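Local structure of diphosphomevalonate decarboxylase, putative (2HKE) at residues S48-E53 with Y119-A124; A125-F130 with T134-L139; K277-K282 with P308-M313. The protein probably catalyses the ATP-dependent decarboxylation of (R)-5-diphosphomevalonate to isopentenyl diphosphate, the isoprenoid precursor made by the mevalonate pathway. The protein carries 1 engineered substitution. One frame throughout, in Å; residues are numbered along the deposited sequence.

Contact 1: residues S48-E53 with Y119-A124; sequences SKTSVE and YCAMSA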
loop_
_atom_site.group_PDB
_atom_site.type_symbol
_atom_site.label_atom_id
_atom_site.label_comp_id
_atom_site.label_asym_id
_atom_site.label_seq_id
_atom_site.Cartn_x
_atom_site.Cartn_y
_atom_site.Cartn_z
ATOM N N SER A 48 -6.556 3.587 -8.491
ATOM C CA SER A 48 -6.049 3.532 -9.851
ATOM C C SER A 48 -7.070 2.839 -10.726
ATOM O O SER A 48 -7.821 1.984 -10.278
ATOM C CB SER A 48 -4.717 2.815 -10.003
ATOM O OG SER A 48 -3.773 3.354 -9.118
ATOM N N LYS A 49 -7.054 3.218 -11.988
ATOM C CA LYS A 49 -7.974 2.691 -12.957
ATOM C C LYS A 49 -7.174 2.377 -14.208
ATOM O O LYS A 49 -6.338 3.185 -14.629
ATOM C CB LYS A 49 -9.032 3.737 -13.229
ATOM C CG LYS A 49 -10.029 3.379 -14.320
ATOM C CD LYS A 49 -11.253 4.319 -14.130
ATOM C CE LYS A 49 -12.142 4.367 -15.281
ATOM N NZ LYS A 49 -13.154 5.484 -15.072
ATOM N N THR A 50 -7.416 1.178 -14.767
ATOM C CA THR A 50 -6.847 0.760 -16.063
ATOM C C THR A 50 -7.927 0.202 -16.978
ATOM O O THR A 50 -8.768 -0.573 -16.548
ATOM C CB THR A 50 -5.771 -0.341 -15.913
ATOM O OG1 THR A 50 -4.663 0.157 -15.180
ATOM C CG2 THR A 50 -5.274 -0.893 -17.247
ATOM N N SER A 51 -7.820 0.579 -18.237
ATOM C CA SER A 51 -8.624 0.042 -19.322
ATOM C C SER A 51 -7.679 -0.622 -20.302
ATOM O O SER A 51 -6.612 -0.094 -20.623
ATOM C CB SER A 51 -9.433 1.155 -20.019
ATOM O OG SER A 51 -10.546 1.559 -19.216
ATOM N N VAL A 52 -8.046 -1.799 -20.775
ATOM C CA VAL A 52 -7.260 -2.442 -21.801
ATOM C C VAL A 52 -8.167 -2.811 -22.977
ATOM O O VAL A 52 -9.340 -3.148 -22.769
ATOM C CB VAL A 52 -6.493 -3.691 -21.261
ATOM C CG1 VAL A 52 -5.616 -3.309 -20.045
ATOM C CG2 VAL A 52 -7.462 -4.830 -20.891
ATOM N N GLU A 53 -7.600 -2.766 -24.181
ATOM C CA GLU A 53 -8.309 -3.211 -25.390
ATOM C C GLU A 53 -7.425 -4.107 -26.234
ATOM O O GLU A 53 -6.321 -3.723 -26.569
ATOM C CB GLU A 53 -8.758 -2.000 -26.204
ATOM C CG GLU A 53 -9.884 -2.330 -27.208
ATOM C CD GLU A 53 -10.094 -1.239 -28.276
ATOM O OE1 GLU A 53 -9.604 -0.084 -28.150
ATOM O OE2 GLU A 53 -10.750 -1.569 -29.282
ATOM N N TYR A 119 -0.410 -1.271 -10.852
ATOM C CA TYR A 119 -0.032 -2.559 -11.387
ATOM C C TYR A 119 -1.080 -3.619 -11.088
ATOM O O TYR A 119 -1.296 -4.533 -11.901
ATOM C CB TYR A 119 1.321 -2.982 -10.821
ATOM C CG TYR A 119 2.445 -2.259 -11.521
ATOM C CD1 TYR A 119 2.670 -2.463 -12.863
ATOM C CD2 TYR A 119 3.308 -1.407 -10.829
ATOM C CE1 TYR A 119 3.726 -1.857 -13.523
ATOM C CE2 TYR A 119 4.373 -0.757 -11.503
ATOM C CZ TYR A 119 4.547 -1.008 -12.848
ATOM O OH TYR A 119 5.553 -0.434 -13.588
ATOM N N CYS A 120 -1.708 -3.521 -9.929
ATOM C CA CYS A 120 -2.797 -4.467 -9.617
ATOM C C CYS A 120 -3.967 -4.270 -10.592
ATOM O O CYS A 120 -4.482 -5.231 -11.152
ATOM C CB CYS A 120 -3.245 -4.300 -8.214
ATOM S SG CYS A 120 -4.391 -5.573 -7.680
ATOM N N ALA A 121 -4.392 -3.032 -10.797
ATOM C CA ALA A 121 -5.504 -2.782 -11.727
ATOM C C ALA A 121 -5.139 -3.257 -13.139
ATOM O O ALA A 121 -5.972 -3.850 -13.845
ATOM C CB ALA A 121 -5.871 -1.301 -11.701
ATOM N N MET A 122 -3.906 -3.004 -13.569
ATOM C CA MET A 122 -3.468 -3.439 -14.897
ATOM C C MET A 122 -3.415 -4.963 -15.021
ATOM O O MET A 122 -3.814 -5.542 -16.038
ATOM C CB MET A 122 -2.103 -2.839 -15.201
ATOM C CG MET A 122 -1.647 -3.071 -16.587
ATOM S SD MET A 122 0.008 -2.464 -16.876
ATOM C CE MET A 122 -0.089 -0.780 -16.264
ATOM N N SER A 123 -2.856 -5.608 -14.006
ATOM C CA SER A 123 -2.853 -7.094 -13.936
ATOM C C SER A 123 -4.259 -7.677 -14.124
ATOM O O SER A 123 -4.484 -8.547 -14.981
ATOM C CB SER A 123 -2.317 -7.604 -12.573
ATOM O OG SER A 123 -2.570 -9.000 -12.472
ATOM N N ALA A 124 -5.208 -7.186 -13.343
ATOM C CA ALA A 124 -6.572 -7.725 -13.388
ATOM C C ALA A 124 -7.251 -7.468 -14.743
ATOM O O ALA A 124 -7.899 -8.351 -15.265
ATOM C CB ALA A 124 -7.445 -7.158 -12.256
#
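Thr50 has its CG2 opposite the backbone N and OG1 beside that N (chi1 -64°), which lays both branches against the backbone of Met122. OG1 comes to 3.6 Å from Met122 N and CG2 to 3.9 Å from Met122 CA. With Met122 CG trans to its own N (chi1 -172°), CB remains the side-chain atom that meets the threonine, 3.9 Å from Thr50 OG1. No hydrogen bond crosses: Thr50 OG1 is bonded instead to Ser102 OG on strand 97-104, which would help hold the side chain's rotation. Ala121 lies beside it, with CB 4.0 Å from Thr50 OG1 and 4.1 Å from Ser48 O. The 7.1 Å approach of the strand and helix axes, running nearly along each other at 28°, is consistent with so small a side chain. This is helix 114-130 lying on the sheet of the N-terminal domain, which has the GHMP superfamily fold; here strand 48-55 pairs with strands 5-15 and 97-104. Ser48 OG reaches the same helix nearer its start through a hydrogen bond to Ser117 OG. Farther along the strand, Val52 packs on Ala125, Leu126 and Ala129.

Contact 2: residues A125-F130 with T134-L139; sequences ALIRAF and TNVSML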
loop_
_atom_site.group_PDB
_atom_site.type_symbol
_atom_site.label_atom_id
_atom_site.label_comp_id
_atom_site.label_asym_id
_atom_site.label_seq_id
_atom_site.Cartn_x
_atom_site.Cartn_y
_atom_site.Cartn_z
ATOM N N ALA A 125 -7.053 -6.275 -15.313
ATOM C CA ALA A 125 -7.632 -5.925 -16.620
ATOM C C ALA A 125 -7.034 -6.796 -17.715
ATOM O O ALA A 125 -7.755 -7.285 -18.576
ATOM C CB ALA A 125 -7.417 -4.409 -16.931
ATOM N N LEU A 126 -5.720 -7.007 -17.687
ATOM C CA LEU A 126 -5.049 -7.788 -18.691
ATOM C C LEU A 126 -5.467 -9.252 -18.641
ATOM O O LEU A 126 -5.652 -9.884 -19.676
ATOM C CB LEU A 126 -3.534 -7.692 -18.548
ATOM C CG LEU A 126 -2.912 -6.392 -19.022
ATOM C CD1 LEU A 126 -1.470 -6.258 -18.519
ATOM C CD2 LEU A 126 -3.022 -6.304 -20.550
ATOM N N ILE A 127 -5.576 -9.791 -17.441
ATOM C CA ILE A 127 -5.886 -11.207 -17.253
ATOM C C ILE A 127 -7.318 -11.442 -17.792
ATOM O O ILE A 127 -7.547 -12.429 -18.447
ATOM C CB ILE A 127 -5.766 -11.631 -15.778
ATOM C CG1 ILE A 127 -4.292 -11.825 -15.393
ATOM C CG2 ILE A 127 -6.526 -12.934 -15.494
ATOM C CD1 ILE A 127 -4.066 -11.755 -13.894
ATOM N N ARG A 128 -8.232 -10.534 -17.528
ATOM C CA ARG A 128 -9.599 -10.690 -18.029
ATOM C C ARG A 128 -9.609 -10.620 -19.547
ATOM O O ARG A 128 -10.133 -11.521 -20.212
ATOM C CB ARG A 128 -10.561 -9.692 -17.433
ATOM C CG ARG A 128 -12.002 -10.009 -17.850
ATOM C CD ARG A 128 -13.024 -9.344 -17.082
ATOM N NE ARG A 128 -13.283 -10.020 -15.830
ATOM C CZ ARG A 128 -14.266 -9.687 -15.020
ATOM N NH1 ARG A 128 -15.086 -8.679 -15.317
ATOM N NH2 ARG A 128 -14.406 -10.345 -13.897
ATOM N N ALA A 129 -8.961 -9.603 -20.101
ATOM C CA ALA A 129 -8.944 -9.387 -21.557
ATOM C C ALA A 129 -8.348 -10.536 -22.336
ATOM O O ALA A 129 -8.865 -10.897 -23.401
ATOM C CB ALA A 129 -8.165 -8.084 -21.902
ATOM N N PHE A 130 -7.267 -11.108 -21.835
ATOM C CA PHE A 130 -6.555 -12.165 -22.529
ATOM C C PHE A 130 -7.020 -13.565 -22.154
ATOM O O PHE A 130 -6.469 -14.557 -22.650
ATOM C CB PHE A 130 -5.054 -12.025 -22.249
ATOM C CG PHE A 130 -4.357 -11.049 -23.146
ATOM C CD1 PHE A 130 -4.339 -9.685 -22.849
ATOM C CD2 PHE A 130 -3.743 -11.476 -24.307
ATOM C CE1 PHE A 130 -3.674 -8.786 -23.697
ATOM C CE2 PHE A 130 -3.094 -10.567 -25.178
ATOM C CZ PHE A 130 -3.084 -9.219 -24.865
ATOM N N THR A 134 -3.329 -17.134 -15.371
ATOM C CA THR A 134 -2.561 -16.661 -14.221
ATOM C C THR A 134 -3.466 -15.853 -13.282
ATOM O O THR A 134 -4.463 -15.308 -13.696
ATOM C CB THR A 134 -1.292 -15.890 -14.667
ATOM O OG1 THR A 134 -0.565 -15.494 -13.501
ATOM C CG2 THR A 134 -1.649 -14.661 -15.423
ATOM N N ASN A 135 -3.120 -15.806 -11.995
ATOM C CA ASN A 135 -3.946 -15.064 -11.075
ATOM C C ASN A 135 -3.488 -13.607 -10.951
ATOM O O ASN A 135 -2.328 -13.272 -11.247
ATOM C CB ASN A 135 -4.053 -15.752 -9.712
ATOM C CG ASN A 135 -2.716 -15.888 -9.026
ATOM O OD1 ASN A 135 -2.146 -14.915 -8.508
ATOM N ND2 ASN A 135 -2.193 -17.111 -9.039
ATOM N N VAL A 136 -4.422 -12.760 -10.541
ATOM C CA VAL A 136 -4.186 -11.352 -10.504
ATOM C C VAL A 136 -2.956 -11.061 -9.649
ATOM O O VAL A 136 -2.131 -10.202 -10.032
ATOM C CB VAL A 136 -5.419 -10.574 -9.981
ATOM C CG1 VAL A 136 -5.030 -9.100 -9.617
ATOM C CG2 VAL A 136 -6.546 -10.628 -11.030
ATOM N N SER A 137 -2.893 -11.707 -8.490
ATOM C CA SER A 137 -1.813 -11.428 -7.542
ATOM C C SER A 137 -0.416 -11.715 -8.139
ATOM O O SER A 137 0.491 -10.863 -8.066
ATOM C CB SER A 137 -2.058 -12.159 -6.230
ATOM O OG SER A 137 -1.014 -11.945 -5.324
ATOM N N MET A 138 -0.223 -12.898 -8.751
ATOM C CA MET A 138 1.082 -13.238 -9.304
ATOM C C MET A 138 1.505 -12.414 -10.489
ATOM O O MET A 138 2.693 -12.124 -10.634
ATOM C CB MET A 138 1.162 -14.731 -9.636
ATOM C CG MET A 138 1.142 -15.571 -8.351
ATOM S SD MET A 138 1.270 -17.358 -8.737
ATOM C CE MET A 138 2.228 -17.227 -10.245
ATOM N N LEU A 139 0.564 -12.002 -11.322
ATOM C CA LEU A 139 0.940 -11.098 -12.421
ATOM C C LEU A 139 1.261 -9.695 -11.912
ATOM O O LEU A 139 2.191 -9.054 -12.384
ATOM C CB LEU A 139 -0.195 -11.047 -13.436
ATOM C CG LEU A 139 0.183 -10.341 -14.707
ATOM C CD1 LEU A 139 1.282 -11.061 -15.434
ATOM C CD2 LEU A 139 -1.078 -10.141 -15.588
#
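Ile127 fills the corner between two consecutive helices, 114-130 and 136-143, joined by a short loop. At its CB the side chain forks. CG2 meets the backbone of the loop, 3.6 Å from Thr134 O. CG1 is placed beside the backbone N (chi1 -78°). The Ile127 and Leu139 side chains run past each other in opposite directions, and Ile127 CG1 touches Leu139 CD2 at 3.6 Å. The tip, CD1, ends on the first turn of the second helix. It presses on Val136 CA at 3.4 Å, tighter than a usual carbon contact. Asn135 O lies 3.5 Å from the same Ile127 CD1, and the Val136 CG2 methyl is a looser neighbour at 4.0 Å from it. No hydrogen bond joins the two segments. Leu139 packs further on Met81 of helix 76-86, and Val136 on Cys120 and Ala124, one and two turns back along the first helix from Ile127. The second helix is opened by Asn135 at its N-cap, whose CB points away from the first helix. Its OD1 accepts from Met138 N at 2.8 Å, an almost straight bond of 163° whose donor is tilted 32° from the carbonyl plane.

Contact 3: residues K277-K282 with P308-M313; sequences KAYNAK and PEAVAM
Tyr279 bridges to Glu309 and Met313 where the axes of segments 277-282 and 308-313 come no closer than 11.7 Å, at 129°, a gap that its long side chain spans. The tight part surrounds the ring. Over one face lies the methyl of Met313, whose CE is 3.6 Å from Tyr279 CG and displaced toward the rim, a CH-pi contact; the sulfur stands more obliquely, adding a Met-aromatic interaction. CG anti to the backbone N (chi1 178°) puts Met313 CG 3.7 Å from Tyr279 CD1, and later bends at chi2 and chi3 carry CE over the face. Tyr279 OH donates to Glu309 OE1 at 2.4 Å, very short, so the exact length is doubtful. OE1 sits near the ring plane although the carboxylate is turned 87° to the ring, and Lys283 NZ adds a salt bridge, which probably favours the charged carboxylate. Ala310 packs more loosely, its CB 4.3 Å from Tyr279 CE2. Farther round helix 267-283, Lys277 marks the solvent side. Within the C-terminal domain, Tyr279 and Met313 both rest on Leu288 of strand 288-291, Tyr345 meets the tyrosine ring edge-to-face, and Pro308 and Val311 pack on helix 330-338.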
loop_
_atom_site.group_PDB
_atom_site.type_symbol
_atom_site.label_atom_id
_atom_site.label_comp_id
_atom_site.label_asym_id
_atom_site.label_seq_id
_atom_site.Cartn_x
_atom_site.Cartn_y
_atom_site.Cartn_z
ATOM N N LYS A 277 2.747 8.069 20.467
ATOM C CA LYS A 277 3.234 7.480 21.707
ATOM C C LYS A 277 2.732 8.214 22.944
ATOM O O LYS A 277 2.306 7.592 23.930
ATOM C CB LYS A 277 4.764 7.450 21.711
ATOM C CG LYS A 277 5.322 6.388 20.784
ATOM C CD LYS A 277 6.845 6.445 20.801
ATOM C CE LYS A 277 7.436 5.345 19.949
ATOM N NZ LYS A 277 8.918 5.494 19.928
ATOM N N ALA A 278 2.782 9.540 22.889
ATOM C CA ALA A 278 2.363 10.391 24.008
ATOM C C ALA A 278 0.861 10.289 24.240
ATOM O O ALA A 278 0.398 10.298 25.369
ATOM C CB ALA A 278 2.724 11.835 23.739
ATOM N N TYR A 279 0.099 10.159 23.162
ATOM C CA TYR A 279 -1.349 9.953 23.276
ATOM C C TYR A 279 -1.662 8.639 23.955
ATOM O O TYR A 279 -2.455 8.587 24.861
ATOM C CB TYR A 279 -1.967 9.977 21.894
ATOM C CG TYR A 279 -3.462 9.813 21.868
ATOM C CD1 TYR A 279 -4.281 10.706 22.546
ATOM C CD2 TYR A 279 -4.053 8.782 21.161
ATOM C CE1 TYR A 279 -5.632 10.583 22.493
ATOM C CE2 TYR A 279 -5.436 8.636 21.121
ATOM C CZ TYR A 279 -6.209 9.545 21.788
ATOM O OH TYR A 279 -7.596 9.410 21.761
ATOM N N ASN A 280 -1.033 7.570 23.519
ATOM C CA ASN A 280 -1.307 6.254 24.044
ATOM C C ASN A 280 -0.905 6.260 25.520
ATOM O O ASN A 280 -1.587 5.674 26.362
ATOM C CB ASN A 280 -0.488 5.238 23.271
ATOM C CG ASN A 280 -1.075 4.898 21.914
ATOM O OD1 ASN A 280 -2.297 5.077 21.668
ATOM N ND2 ASN A 280 -0.214 4.390 21.014
ATOM N N ALA A 281 0.201 6.919 25.815
ATOM C CA ALA A 281 0.680 7.034 27.218
ATOM C C ALA A 281 -0.383 7.714 28.107
ATOM O O ALA A 281 -0.703 7.209 29.207
ATOM C CB ALA A 281 2.041 7.748 27.254
ATOM N N LYS A 282 -0.966 8.807 27.606
ATOM C CA LYS A 282 -1.994 9.567 28.333
ATOM C C LYS A 282 -3.288 8.791 28.455
ATOM O O LYS A 282 -3.966 8.836 29.472
ATOM C CB LYS A 282 -2.354 10.857 27.620
ATOM C CG LYS A 282 -1.582 12.037 27.889
ATOM C CD LYS A 282 -1.717 12.601 29.333
ATOM C CE LYS A 282 -0.929 13.901 29.344
ATOM N NZ LYS A 282 -0.183 14.118 30.627
ATOM N N PRO A 308 -12.654 9.559 16.381
ATOM C CA PRO A 308 -12.888 11.011 16.527
ATOM C C PRO A 308 -11.970 11.688 17.499
ATOM O O PRO A 308 -11.424 12.778 17.148
ATOM C CB PRO A 308 -14.357 11.079 16.963
ATOM C CG PRO A 308 -14.929 9.850 16.177
ATOM C CD PRO A 308 -13.917 8.837 16.571
ATOM N N GLU A 309 -11.741 11.082 18.663
ATOM C CA GLU A 309 -10.836 11.687 19.642
ATOM C C GLU A 309 -9.447 11.738 19.083
ATOM O O GLU A 309 -8.749 12.748 19.254
ATOM C CB GLU A 309 -10.787 10.935 20.967
ATOM C CG GLU A 309 -10.025 11.691 22.076
ATOM C CD GLU A 309 -10.007 10.954 23.379
ATOM O OE1 GLU A 309 -9.140 10.049 23.542
ATOM O OE2 GLU A 309 -10.882 11.261 24.226
ATOM N N ALA A 310 -9.023 10.641 18.459
ATOM C CA ALA A 310 -7.673 10.582 17.884
ATOM C C ALA A 310 -7.445 11.710 16.867
ATOM O O ALA A 310 -6.419 12.386 16.897
ATOM C CB ALA A 310 -7.400 9.135 17.283
ATOM N N VAL A 311 -8.401 11.920 15.973
ATOM C CA VAL A 311 -8.296 12.927 14.958
ATOM C C VAL A 311 -8.352 14.336 15.588
ATOM O O VAL A 311 -7.553 15.213 15.203
ATOM C CB VAL A 311 -9.331 12.739 13.862
ATOM C CG1 VAL A 311 -9.297 13.928 12.886
ATOM C CG2 VAL A 311 -9.127 11.399 13.153
ATOM N N ALA A 312 -9.211 14.525 16.591
ATOM C CA ALA A 312 -9.241 15.794 17.352
ATOM C C ALA A 312 -7.873 16.094 17.979
ATOM O O ALA A 312 -7.392 17.249 17.951
ATOM C CB ALA A 312 -10.323 15.768 18.468
ATOM N N MET A 313 -7.270 15.065 18.553
ATOM C CA MET A 313 -5.938 15.181 19.181
ATOM C C MET A 313 -4.931 15.574 18.140
ATOM O O MET A 313 -4.147 16.508 18.342
ATOM C CB MET A 313 -5.576 13.858 19.862
ATOM C CG MET A 313 -4.226 13.828 20.511
ATOM S SD MET A 313 -2.893 13.381 19.366
ATOM C CE MET A 313 -3.315 11.696 18.781
#

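How the contacts relate
The three contacts follow one another along the chain. Contacts 1 and 2 belong to the N-terminal domain, with centres 9 Å apart, and share helix 114-130: its earlier part lies on strand 48-55, its later part against helix 136-143. They touch directly, since Ser123 OG probably hydrogen-bonds to Val136 O, and strand 48-55, helix 114-130 and helix 136-143 lie in successive layers. Contact 3 lies in the C-terminal domain, on the opposite side of the chain's centre, with its centre about 38 Å from that of contact 1 and 42 Å from that of contact 2. The two domains have separate mixed sheets, of which strands 48-55 and 288-291 are members, in the two-domain architecture of the GHMP superfamily.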